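Local atomic coordinates of homoserine dehydrogenase (Thermoplasma acidophilum, PDB entry 3ING), a protein that probably catalyses the NADP-dependent interconversion of aspartate semialdehyde and L-homoserine on the pathway from aspartate to threonine and methionine. Residues A[15-18]-A[19-22]; A[144-148]-A[149-153]; A[210-213]-A[214-217]. All coordinates share one frame; numbering follows the deposited sequence.

All three contacts are largely buried, and contact 2 lies nearest the middle of the chain, its centre about 7 Å from that of the chain. Contact 1 is the first part of helix 14-29 in the nucleotide-binding domain, and contact 3 the start of helix 212-226, on the opposite side of the chain's centre. Both helical contacts lay a leucine against an arginine four residues on, whereas contact 2 is a loop running into the start of helix 152-157; its backbone carbonyls bind sodium, with an apolar cluster of side chains beside it. Contacts 2 and 3 touch, Lys217 NZ lying 2.8 Å from Thr144 O, a probable hydrogen bond. Contact 1 meets neither of them, but it and contact 2 both reach the NADPH.

Contact 1. Residues A[15-18]-A[19-22]; sequences VGLN and VLRI. With NDP (NADPH dihydro-nicotinamide-adenine-dinucleotide phosphate), chain C.
Arg21 folds back along helix 14-29 and sets its guanidinium beside Asn18 and against Leu17, one turn earlier. NH1 donates to Asn18 OD1 at 2.9 Å, reaching the oxygen from above the amide's carbonyl plane, while OD1 itself lies near the guanidinium plane. The two flat groups are turned 55° against each other, and the bond is somewhat bent. Leu17 approaches one face of the same group: CG is 3.9 Å from Arg21 CZ, displaced toward the rim, and CD2 reaches NH2 at 3.4 Å. A branched aliphatic residue suits this place, since it packs on the flat cation without competing for its N-H groups. The arginine's CG is anti to its carbonyl carbon (chi1 -72°) and the chain runs extended to NE, which gives it the span required. NH2 finds its salt bridge with Glu62; cutting Arg21 back to an alanine would probably leave Glu62 and Asn18 OD1 without this partner and open a gap beside Leu17.

At the other end, Val15 N donates a nearly straight bond (171°) of 2.9 Å to O2N of the NADPH, while its CG2 lies 3.6 Å from C2N of the nicotinamide. Gly16 is the last glycine of the Rossmann GxGxxG pattern, and Val15 O receives the helical bond from Val19 N. Leu17 and Leu20 face helix 54-64, Asn18, Val19 and Ile22 pack on helix 306-321, and Ile22 also meets Pro161 of the second subunit.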
ATOM      1  N   VAL A  15      17.638   8.382 -11.755  1.00 20.36           N
ATOM      2  CA  VAL A  15      16.214   8.357 -11.450  1.00 21.90           C
ATOM      3  C   VAL A  15      15.426   9.184 -12.479  1.00 19.96           C
ATOM      4  O   VAL A  15      14.469   8.711 -13.046  1.00 17.65           O
ATOM      5  CB  VAL A  15      15.920   8.878 -10.006  1.00 23.00           C
ATOM      6  CG1 VAL A  15      14.429   9.031  -9.793  1.00 21.18           C
ATOM      7  CG2 VAL A  15      16.532   7.954  -8.916  1.00 23.43           C
ATOM      8  N   GLY A  16      15.832  10.430 -12.699  1.00 20.06           N
ATOM      9  CA  GLY A  16      15.135  11.305 -13.632  1.00 22.02           C
ATOM     10  C   GLY A  16      15.042  10.818 -15.073  1.00 19.86           C
ATOM     11  O   GLY A  16      13.988  10.963 -15.706  1.00 21.58           O
ATOM     12  N   LEU A  17      16.089  10.189 -15.615  1.00 21.85           N
ATOM     13  CA  LEU A  17      15.947   9.672 -16.991  1.00 20.67           C
ATOM     14  C   LEU A  17      14.916   8.533 -17.007  1.00 22.28           C
ATOM     15  O   LEU A  17      14.148   8.427 -17.941  1.00 20.51           O
ATOM     16  CB  LEU A  17      17.283   9.244 -17.564  1.00 20.64           C
ATOM     17  CG  LEU A  17      17.395   9.091 -19.075  1.00 21.87           C
ATOM     18  CD1 LEU A  17      16.933  10.362 -19.821  1.00 22.36           C
ATOM     19  CD2 LEU A  17      18.842   8.719 -19.462  1.00 20.15           C
ATOM     20  N   ASN A  18      14.877   7.714 -15.956  1.00 20.98           N
ATOM     21  CA  ASN A  18      13.862   6.658 -15.848  1.00 21.11           C
ATOM     22  C   ASN A  18      12.464   7.219 -15.654  1.00 21.54           C
ATOM     23  O   ASN A  18      11.469   6.595 -16.023  1.00 20.98           O
ATOM     24  CB  ASN A  18      14.208   5.675 -14.710  1.00 20.76           C
ATOM     25  CG  ASN A  18      15.218   4.621 -15.136  1.00 22.14           C
ATOM     26  OD1 ASN A  18      15.095   4.076 -16.218  1.00 21.60           O
ATOM     27  ND2 ASN A  18      16.224   4.360 -14.294  1.00 19.73           N
ATOM     28  N   VAL A  19      12.378   8.392 -15.039  1.00 20.92           N
ATOM     29  CA  VAL A  19      11.085   9.046 -14.914  1.00 20.10           C
ATOM     30  C   VAL A  19      10.533   9.388 -16.316  1.00 21.69           C
ATOM     31  O   VAL A  19       9.370   9.100 -16.642  1.00 18.93           O
ATOM     32  CB  VAL A  19      11.143  10.294 -13.989  1.00 22.15           C
ATOM     33  CG1 VAL A  19       9.930  11.167 -14.212  1.00 21.04           C
ATOM     34  CG2 VAL A  19      11.257   9.880 -12.465  1.00 15.85           C
ATOM     35  N   LEU A  20      11.403   9.911 -17.173  1.00 19.28           N
ATOM     36  CA  LEU A  20      11.027  10.180 -18.547  1.00 20.93           C
ATOM     37  C   LEU A  20      10.665   8.884 -19.280  1.00 19.82           C
ATOM     38  O   LEU A  20       9.698   8.833 -20.019  1.00 20.25           O
ATOM     39  CB  LEU A  20      12.184  10.884 -19.282  1.00 19.07           C
ATOM     40  CG  LEU A  20      12.513  12.326 -18.900  1.00 21.88           C
ATOM     41  CD1 LEU A  20      13.602  12.908 -19.800  1.00 22.79           C
ATOM     42  CD2 LEU A  20      11.263  13.196 -18.952  1.00 18.11           C
ATOM     43  N   ARG A  21      11.439   7.830 -19.077  1.00 18.84           N
ATOM     44  CA  ARG A  21      11.144   6.564 -19.755  1.00 17.07           C
ATOM     45  C   ARG A  21       9.763   6.063 -19.378  1.00 19.89           C
ATOM     46  O   ARG A  21       8.980   5.671 -20.261  1.00 23.76           O
ATOM     47  CB  ARG A  21      12.179   5.493 -19.411  1.00 19.07           C
ATOM     48  CG  ARG A  21      13.568   5.701 -20.048  1.00 21.95           C
ATOM     49  CD  ARG A  21      14.559   4.568 -19.742  1.00 19.56           C
ATOM     50  NE  ARG A  21      15.888   4.887 -20.268  1.00 19.78           N
ATOM     51  CZ  ARG A  21      16.961   5.196 -19.547  1.00 25.92           C
ATOM     52  NH1 ARG A  21      16.934   5.209 -18.224  1.00 26.81           N
ATOM     53  NH2 ARG A  21      18.100   5.446 -20.166  1.00 24.91           N
ATOM     54  N   ILE A  22       9.448   6.093 -18.082  1.00 20.77           N
ATOM     55  CA  ILE A  22       8.145   5.621 -17.594  1.00 20.02           C
ATOM     56  C   ILE A  22       7.015   6.476 -18.123  1.00 24.60           C
ATOM     57  O   ILE A  22       6.012   5.952 -18.587  1.00 22.50           O
ATOM     58  CB  ILE A  22       8.118   5.510 -16.045  1.00 23.06           C
ATOM     59  CG1 ILE A  22       9.060   4.370 -15.627  1.00 18.80           C
ATOM     60  CG2 ILE A  22       6.687   5.225 -15.506  1.00 22.78           C
ATOM     61  CD1 ILE A  22       9.304   4.205 -14.144  1.00 19.95           C
TER
HETATM   62  PA  NDP C 326      22.216  11.481 -10.332  1.00 23.13           P
HETATM   63  O1A NDP C 326      22.347  10.271 -11.164  1.00 20.48           O
HETATM   64  O2A NDP C 326      23.476  12.086  -9.838  1.00 20.11           O
HETATM   65  O5B NDP C 326      21.426  12.630 -11.138  1.00 21.40           O
HETATM   66  C5B NDP C 326      21.226  13.954 -10.687  1.00 22.01           C
HETATM   67  C4B NDP C 326      20.666  14.814 -11.809  1.00 22.11           C
HETATM   68  O4B NDP C 326      20.550  16.158 -11.420  1.00 23.09           O
HETATM   69  C3B NDP C 326      21.606  14.861 -13.022  1.00 20.62           C
HETATM   70  O3B NDP C 326      20.883  15.129 -14.213  1.00 21.58           O
HETATM   71  C2B NDP C 326      22.500  16.009 -12.700  1.00 19.44           C
HETATM   72  O2B NDP C 326      23.112  16.596 -13.814  1.00 24.11           O
HETATM   73  C1B NDP C 326      21.479  16.964 -12.141  1.00 18.91           C
HETATM   74  N9A NDP C 326      22.010  17.983 -11.243  1.00 23.58           N
HETATM   75  C8A NDP C 326      23.075  17.956 -10.386  1.00 26.33           C
HETATM   76  N7A NDP C 326      23.102  19.154  -9.721  1.00 23.13           N
HETATM   77  C5A NDP C 326      22.075  19.902 -10.153  1.00 26.50           C
HETATM   78  C6A NDP C 326      21.693  21.181  -9.805  1.00 28.98           C
HETATM   79  N6A NDP C 326      22.172  21.751  -8.703  1.00 41.16           N
HETATM   80  N1A NDP C 326      20.591  21.651 -10.426  1.00 25.79           N
HETATM   81  C2A NDP C 326      19.901  20.951 -11.395  1.00 29.38           C
HETATM   82  N3A NDP C 326      20.266  19.666 -11.752  1.00 27.05           N
HETATM   83  C4A NDP C 326      21.364  19.183 -11.100  1.00 22.86           C
HETATM   84  O3  NDP C 326      21.251  11.181  -9.082  1.00 14.44           O
HETATM   85  PN  NDP C 326      20.125  10.037  -8.999  1.00 19.47           P
HETATM   86  O1N NDP C 326      20.779   8.730  -8.684  1.00 22.62           O
HETATM   87  O2N NDP C 326      19.272  10.175 -10.220  1.00 19.22           O
HETATM   88  O5D NDP C 326      19.276  10.463  -7.682  1.00 21.32           O
HETATM   89  C5D NDP C 326      18.487  11.645  -7.830  1.00 22.36           C
HETATM   90  C4D NDP C 326      17.774  11.932  -6.513  1.00 23.30           C
HETATM   91  O4D NDP C 326      16.947  10.827  -6.225  1.00 22.88           O
HETATM   92  C3D NDP C 326      18.696  12.073  -5.331  1.00 20.76           C
HETATM   93  O3D NDP C 326      18.355  13.174  -4.481  1.00 18.82           O
HETATM   94  C2D NDP C 326      18.590  10.740  -4.615  1.00 20.15           C
HETATM   95  O2D NDP C 326      18.854  10.834  -3.241  1.00 20.22           O
HETATM   96  C1D NDP C 326      17.153  10.368  -4.898  1.00 18.29           C
HETATM   97  N1N NDP C 326      16.879   8.947  -4.767  1.00 18.16           N
HETATM   98  C2N NDP C 326      17.596   8.050  -5.515  1.00 20.41           C
HETATM   99  C3N NDP C 326      17.512   6.681  -5.308  1.00 24.90           C
HETATM  100  C7N NDP C 326      18.204   5.771  -6.249  1.00 27.90           C
HETATM  101  O7N NDP C 326      17.566   4.581  -6.518  1.00 34.74           O
HETATM  102  N7N NDP C 326      19.306   6.122  -6.898  1.00 26.05           N
HETATM  103  C4N NDP C 326      16.372   6.085  -4.489  1.00 25.56           C
HETATM  104  C5N NDP C 326      15.625   7.155  -3.744  1.00 19.13           C
HETATM  105  C6N NDP C 326      15.887   8.512  -3.923  1.00 17.90           C
HETATM  106  P2B NDP C 326      23.977  15.772 -14.884  1.00 35.51           P
HETATM  107  O1X NDP C 326      24.556  16.910 -15.681  1.00 36.04           O
HETATM  108  O2X NDP C 326      23.135  14.701 -15.638  1.00 27.68           O
HETATM  109  O3X NDP C 326      25.013  15.083 -14.054  1.00 20.80           O

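Contact 2. Residues A[144-148]-A[149-153]; sequences TVAGG and VPLFS. With NA (sodium ion), chain B.
Val145 meets both Leu151 and Phe152, and its side chain can be followed outward. CB lies 3.9 Å from Phe152 CE2. CG1, placed anti to the backbone N (chi1 -178°), presses on Leu151 CD1 at 3.5 Å. The other branch, CG2, comes to the edge of the phenyl ring, 3.7 Å from CE2 of Phe152. The ring in turn has Leu151 CD2 over the centre of one face. A beta-branched valine suits this place, since it offers one methyl to the leucine and the other to the phenylalanine.

Val145 also turns its carbonyl to the sodium site, which lies in the loop that leads from the last strand of the Rossmann sheet to helix 152-157. Val145 O binds the ion at 2.5 Å, Ala146 O at 2.9 Å and Val149 O at 2.6 Å, and Glu142 supplies its carbonyl O and carboxylate OE2. Ala146 O also accepts a hydrogen bond from Val149 N (2.9 Å), closing a beta-turn with Gly147 and Gly148 at its corners. Gly147 touches the NADPH. Leu151 is the N-cap of helix 152-157; its N and that of Phe152 donate to Glu142 OE2, tying the metal ligand to the helix start.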
ATOM      1  N   THR A 144      11.513   9.492  -1.577  1.00 21.42           N
ATOM      2  CA  THR A 144      12.507   9.937  -0.613  1.00 22.28           C
ATOM      3  C   THR A 144      12.807   8.908   0.488  1.00 26.97           C
ATOM      4  O   THR A 144      13.834   9.020   1.090  1.00 25.09           O
ATOM      5  CB  THR A 144      12.099  11.246   0.085  1.00 20.86           C
ATOM      6  OG1 THR A 144      10.922  10.999   0.899  1.00 18.47           O
ATOM      7  CG2 THR A 144      11.862  12.358  -0.965  1.00 19.74           C
ATOM      8  N   VAL A 145      11.941   7.917   0.728  1.00 23.94           N
ATOM      9  CA  VAL A 145      12.264   6.852   1.711  1.00 22.94           C
ATOM     10  C   VAL A 145      11.984   5.490   1.075  1.00 26.60           C
ATOM     11  O   VAL A 145      10.849   5.217   0.665  1.00 28.67           O
ATOM     12  CB  VAL A 145      11.456   6.963   3.001  1.00 23.50           C
ATOM     13  CG1 VAL A 145      11.877   5.808   4.044  1.00 19.68           C
ATOM     14  CG2 VAL A 145      11.589   8.348   3.619  1.00 21.16           C
ATOM     15  N   ALA A 146      13.010   4.658   0.965  1.00 28.53           N
ATOM     16  CA  ALA A 146      12.863   3.328   0.356  1.00 31.81           C
ATOM     17  C   ALA A 146      12.368   3.476  -1.068  1.00 32.08           C
ATOM     18  O   ALA A 146      11.257   3.080  -1.416  1.00 39.45           O
ATOM     19  CB  ALA A 146      11.911   2.386   1.167  1.00 26.72           C
ATOM     20  N   GLY A 147      13.191   4.091  -1.876  1.00 31.99           N
ATOM     21  CA  GLY A 147      12.931   4.284  -3.305  1.00 31.78           C
ATOM     22  C   GLY A 147      11.643   3.718  -3.861  1.00 30.16           C
ATOM     23  O   GLY A 147      10.614   4.373  -3.882  1.00 37.39           O
ATOM     24  N   GLY A 148      11.693   2.473  -4.280  1.00 28.29           N
ATOM     25  CA  GLY A 148      10.578   1.869  -4.965  1.00 31.14           C
ATOM     26  C   GLY A 148       9.597   1.098  -4.111  1.00 32.67           C
ATOM     27  O   GLY A 148       8.637   0.541  -4.633  1.00 39.18           O
ATOM     28  N   VAL A 149       9.780   1.058  -2.806  1.00 29.11           N
ATOM     29  CA  VAL A 149       8.821   0.342  -1.968  1.00 26.52           C
ATOM     30  C   VAL A 149       7.690   1.295  -1.596  1.00 25.89           C
ATOM     31  O   VAL A 149       7.959   2.351  -1.080  1.00 26.48           O
ATOM     32  CB  VAL A 149       9.455  -0.195  -0.669  1.00 26.86           C
ATOM     33  CG1 VAL A 149       8.398  -0.962   0.119  1.00 22.21           C
ATOM     34  CG2 VAL A 149      10.654  -1.100  -0.982  1.00 24.84           C
ATOM     35  N   PRO A 150       6.434   0.934  -1.868  1.00 27.00           N
ATOM     36  CA  PRO A 150       5.337   1.801  -1.430  1.00 24.36           C
ATOM     37  C   PRO A 150       5.307   1.990   0.079  1.00 23.11           C
ATOM     38  O   PRO A 150       5.281   1.024   0.849  1.00 22.00           O
ATOM     39  CB  PRO A 150       4.078   1.054  -1.896  1.00 26.29           C
ATOM     40  CG  PRO A 150       4.562   0.162  -2.994  1.00 27.82           C
ATOM     41  CD  PRO A 150       5.954  -0.240  -2.607  1.00 28.03           C
ATOM     42  N   LEU A 151       5.304   3.256   0.505  1.00 22.44           N
ATOM     43  CA  LEU A 151       5.421   3.594   1.892  1.00 20.45           C
ATOM     44  C   LEU A 151       4.446   4.733   2.177  1.00 20.76           C
ATOM     45  O   LEU A 151       3.447   4.534   2.878  1.00 21.60           O
ATOM     46  CB  LEU A 151       6.898   3.970   2.191  1.00 22.18           C
ATOM     47  CG  LEU A 151       7.344   3.953   3.655  1.00 23.18           C
ATOM     48  CD1 LEU A 151       8.884   3.958   3.806  1.00 23.37           C
ATOM     49  CD2 LEU A 151       6.735   5.070   4.431  1.00 22.14           C
ATOM     50  N   PHE A 152       4.690   5.923   1.634  1.00 20.99           N
ATOM     51  CA  PHE A 152       3.802   7.048   1.999  1.00 18.73           C
ATOM     52  C   PHE A 152       2.423   6.871   1.401  1.00 17.62           C
ATOM     53  O   PHE A 152       1.424   7.262   2.018  1.00 21.12           O
ATOM     54  CB  PHE A 152       4.455   8.402   1.709  1.00 18.85           C
ATOM     55  CG  PHE A 152       5.655   8.649   2.558  1.00 24.38           C
ATOM     56  CD1 PHE A 152       5.536   8.773   3.940  1.00 21.16           C
ATOM     57  CD2 PHE A 152       6.901   8.626   2.020  1.00 22.53           C
ATOM     58  CE1 PHE A 152       6.634   8.927   4.720  1.00 22.02           C
ATOM     59  CE2 PHE A 152       8.007   8.822   2.808  1.00 25.09           C
ATOM     60  CZ  PHE A 152       7.869   8.968   4.160  1.00 22.98           C
ATOM     61  N   SER A 153       2.343   6.255   0.240  1.00 20.62           N
ATOM     62  CA  SER A 153       1.040   5.996  -0.392  1.00 20.71           C
ATOM     63  C   SER A 153       0.240   4.983   0.464  1.00 21.15           C
ATOM     64  O   SER A 153      -1.003   5.027   0.527  1.00 22.87           O
ATOM     65  CB  SER A 153       1.249   5.486  -1.809  1.00 19.46           C
ATOM     66  OG  SER A 153       2.071   4.319  -1.932  1.00 20.47           O
TER
HETATM   67 NA    NA B 325       8.978   4.735  -0.985  1.00 28.32          NA

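Contact 3. Residues A[210-213]-A[214-217]; sequences NGLD and AARK
Helix 212-226, which carries the predicted proton donor Lys217, begins at an N-cap glycine, Gly211, whose O accepts from Ala215 N at 3.0 Å. Just before it, Asn210 OD1 takes the N-H of Leu212 at 3.1 Å, forming an Asx turn. Gly211 suits the bend because at its positive phi (83°) a CB would collide with the carbonyl O of Asn210.

Leu212 lies over a face of the guanidinium of Arg216, one turn further along the helix, with CG above its centre and 4.0 Å from CZ. This apolar cover leaves the polar work to the N-H groups: NH1 forms a salt bridge with Asp207 and donates to a water 2.8 Å away. That water gives a hydrogen bond to Asp213 OD1 (2.9 Å), linking the two side chains. Asp213 also meets Lys217, but through the aliphatic CE, 3.2 Å from OD2. The lysine chain bends at its last torsion (chi4 -71°), and its NZ stays 4.3 Å from Asp213 OD1, beyond salt-bridge range, bonding instead to Thr144 O. The aspartate is held by Lys118 and Ser172.

Ala214, small enough to sit against the sheet, touches Leu251 and Thr253 of strand 249-258, while Leu212 and Asp213 touch helix 206-209.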
ATOM      1  N   ASN A 210      28.329   7.345   5.634  1.00 24.13           N
ATOM      2  CA  ASN A 210      28.306   7.886   6.995  1.00 24.83           C
ATOM      3  C   ASN A 210      26.917   7.810   7.615  1.00 24.64           C
ATOM      4  O   ASN A 210      26.729   8.191   8.755  1.00 25.80           O
ATOM      5  CB  ASN A 210      28.948   9.250   7.079  1.00 24.93           C
ATOM      6  CG  ASN A 210      28.261  10.259   6.258  1.00 26.95           C
ATOM      7  OD1 ASN A 210      27.085  10.105   5.943  1.00 33.22           O
ATOM      8  ND2 ASN A 210      29.000  11.309   5.864  1.00 31.19           N
ATOM      9  N   GLY A 211      25.962   7.219   6.886  1.00 22.58           N
ATOM     10  CA  GLY A 211      24.610   7.023   7.422  1.00 22.95           C
ATOM     11  C   GLY A 211      23.698   8.244   7.299  1.00 22.28           C
ATOM     12  O   GLY A 211      22.554   8.236   7.774  1.00 22.50           O
ATOM     13  N   LEU A 212      24.175   9.277   6.618  1.00 22.79           N
ATOM     14  CA  LEU A 212      23.400  10.505   6.410  1.00 23.59           C
ATOM     15  C   LEU A 212      22.171  10.274   5.537  1.00 22.58           C
ATOM     16  O   LEU A 212      21.130  10.855   5.781  1.00 22.31           O
ATOM     17  CB  LEU A 212      24.279  11.586   5.789  1.00 26.08           C
ATOM     18  CG  LEU A 212      23.740  13.017   5.725  1.00 29.80           C
ATOM     19  CD1 LEU A 212      23.230  13.484   7.084  1.00 29.72           C
ATOM     20  CD2 LEU A 212      24.878  13.986   5.221  1.00 24.26           C
ATOM     21  N   ASP A 213      22.275   9.421   4.530  1.00 24.44           N
ATOM     22  CA  ASP A 213      21.095   9.079   3.713  1.00 23.47           C
ATOM     23  C   ASP A 213      20.021   8.506   4.624  1.00 23.20           C
ATOM     24  O   ASP A 213      18.868   8.910   4.569  1.00 22.49           O
ATOM     25  CB  ASP A 213      21.462   8.085   2.613  1.00 24.59           C
ATOM     26  CG  ASP A 213      20.256   7.634   1.773  1.00 28.50           C
ATOM     27  OD1 ASP A 213      19.714   8.447   1.010  1.00 27.45           O
ATOM     28  OD2 ASP A 213      19.861   6.449   1.853  1.00 27.54           O
ATOM     29  N   ALA A 214      20.379   7.549   5.467  1.00 22.23           N
ATOM     30  CA  ALA A 214      19.391   6.994   6.397  1.00 21.12           C
ATOM     31  C   ALA A 214      18.820   8.069   7.333  1.00 21.23           C
ATOM     32  O   ALA A 214      17.622   8.068   7.662  1.00 23.38           O
ATOM     33  CB  ALA A 214      20.019   5.854   7.216  1.00 20.94           C
ATOM     34  N   ALA A 215      19.690   8.963   7.796  1.00 20.89           N
ATOM     35  CA  ALA A 215      19.281  10.006   8.719  1.00 22.09           C
ATOM     36  C   ALA A 215      18.230  10.892   8.092  1.00 21.54           C
ATOM     37  O   ALA A 215      17.262  11.203   8.746  1.00 20.81           O
ATOM     38  CB  ALA A 215      20.457  10.839   9.210  1.00 20.53           C
ATOM     39  N   ARG A 216      18.429  11.299   6.838  1.00 22.37           N
ATOM     40  CA  ARG A 216      17.481  12.158   6.151  1.00 22.65           C
ATOM     41  C   ARG A 216      16.141  11.464   6.064  1.00 21.84           C
ATOM     42  O   ARG A 216      15.102  12.056   6.299  1.00 20.83           O
ATOM     43  CB  ARG A 216      17.980  12.529   4.742  1.00 23.87           C
ATOM     44  CG  ARG A 216      19.193  13.485   4.739  1.00 22.81           C
ATOM     45  CD  ARG A 216      19.764  13.488   3.336  1.00 21.67           C
ATOM     46  NE  ARG A 216      20.897  14.395   3.204  1.00 26.61           N
ATOM     47  CZ  ARG A 216      21.924  14.175   2.375  1.00 28.31           C
ATOM     48  NH1 ARG A 216      22.038  13.034   1.678  1.00 26.30           N
ATOM     49  NH2 ARG A 216      22.898  15.036   2.327  1.00 28.91           N
ATOM     50  N   LYS A 217      16.172  10.181   5.735  1.00 23.26           N
ATOM     51  CA  LYS A 217      14.941   9.413   5.607  1.00 20.35           C
ATOM     52  C   LYS A 217      14.232   9.373   6.954  1.00 20.99           C
ATOM     53  O   LYS A 217      13.029   9.451   7.008  1.00 22.19           O
ATOM     54  CB  LYS A 217      15.227   7.990   5.085  1.00 18.90           C
ATOM     55  CG  LYS A 217      15.817   7.949   3.702  1.00 24.12           C
ATOM     56  CD  LYS A 217      16.081   6.514   3.234  1.00 26.40           C
ATOM     57  CE  LYS A 217      16.664   6.511   1.811  1.00 25.60           C
ATOM     58  NZ  LYS A 217      15.690   6.888   0.763  1.00 34.06           N
TER
HETATM   59  O   HOH W   1      20.119  11.262   0.563  1.00 26.14           O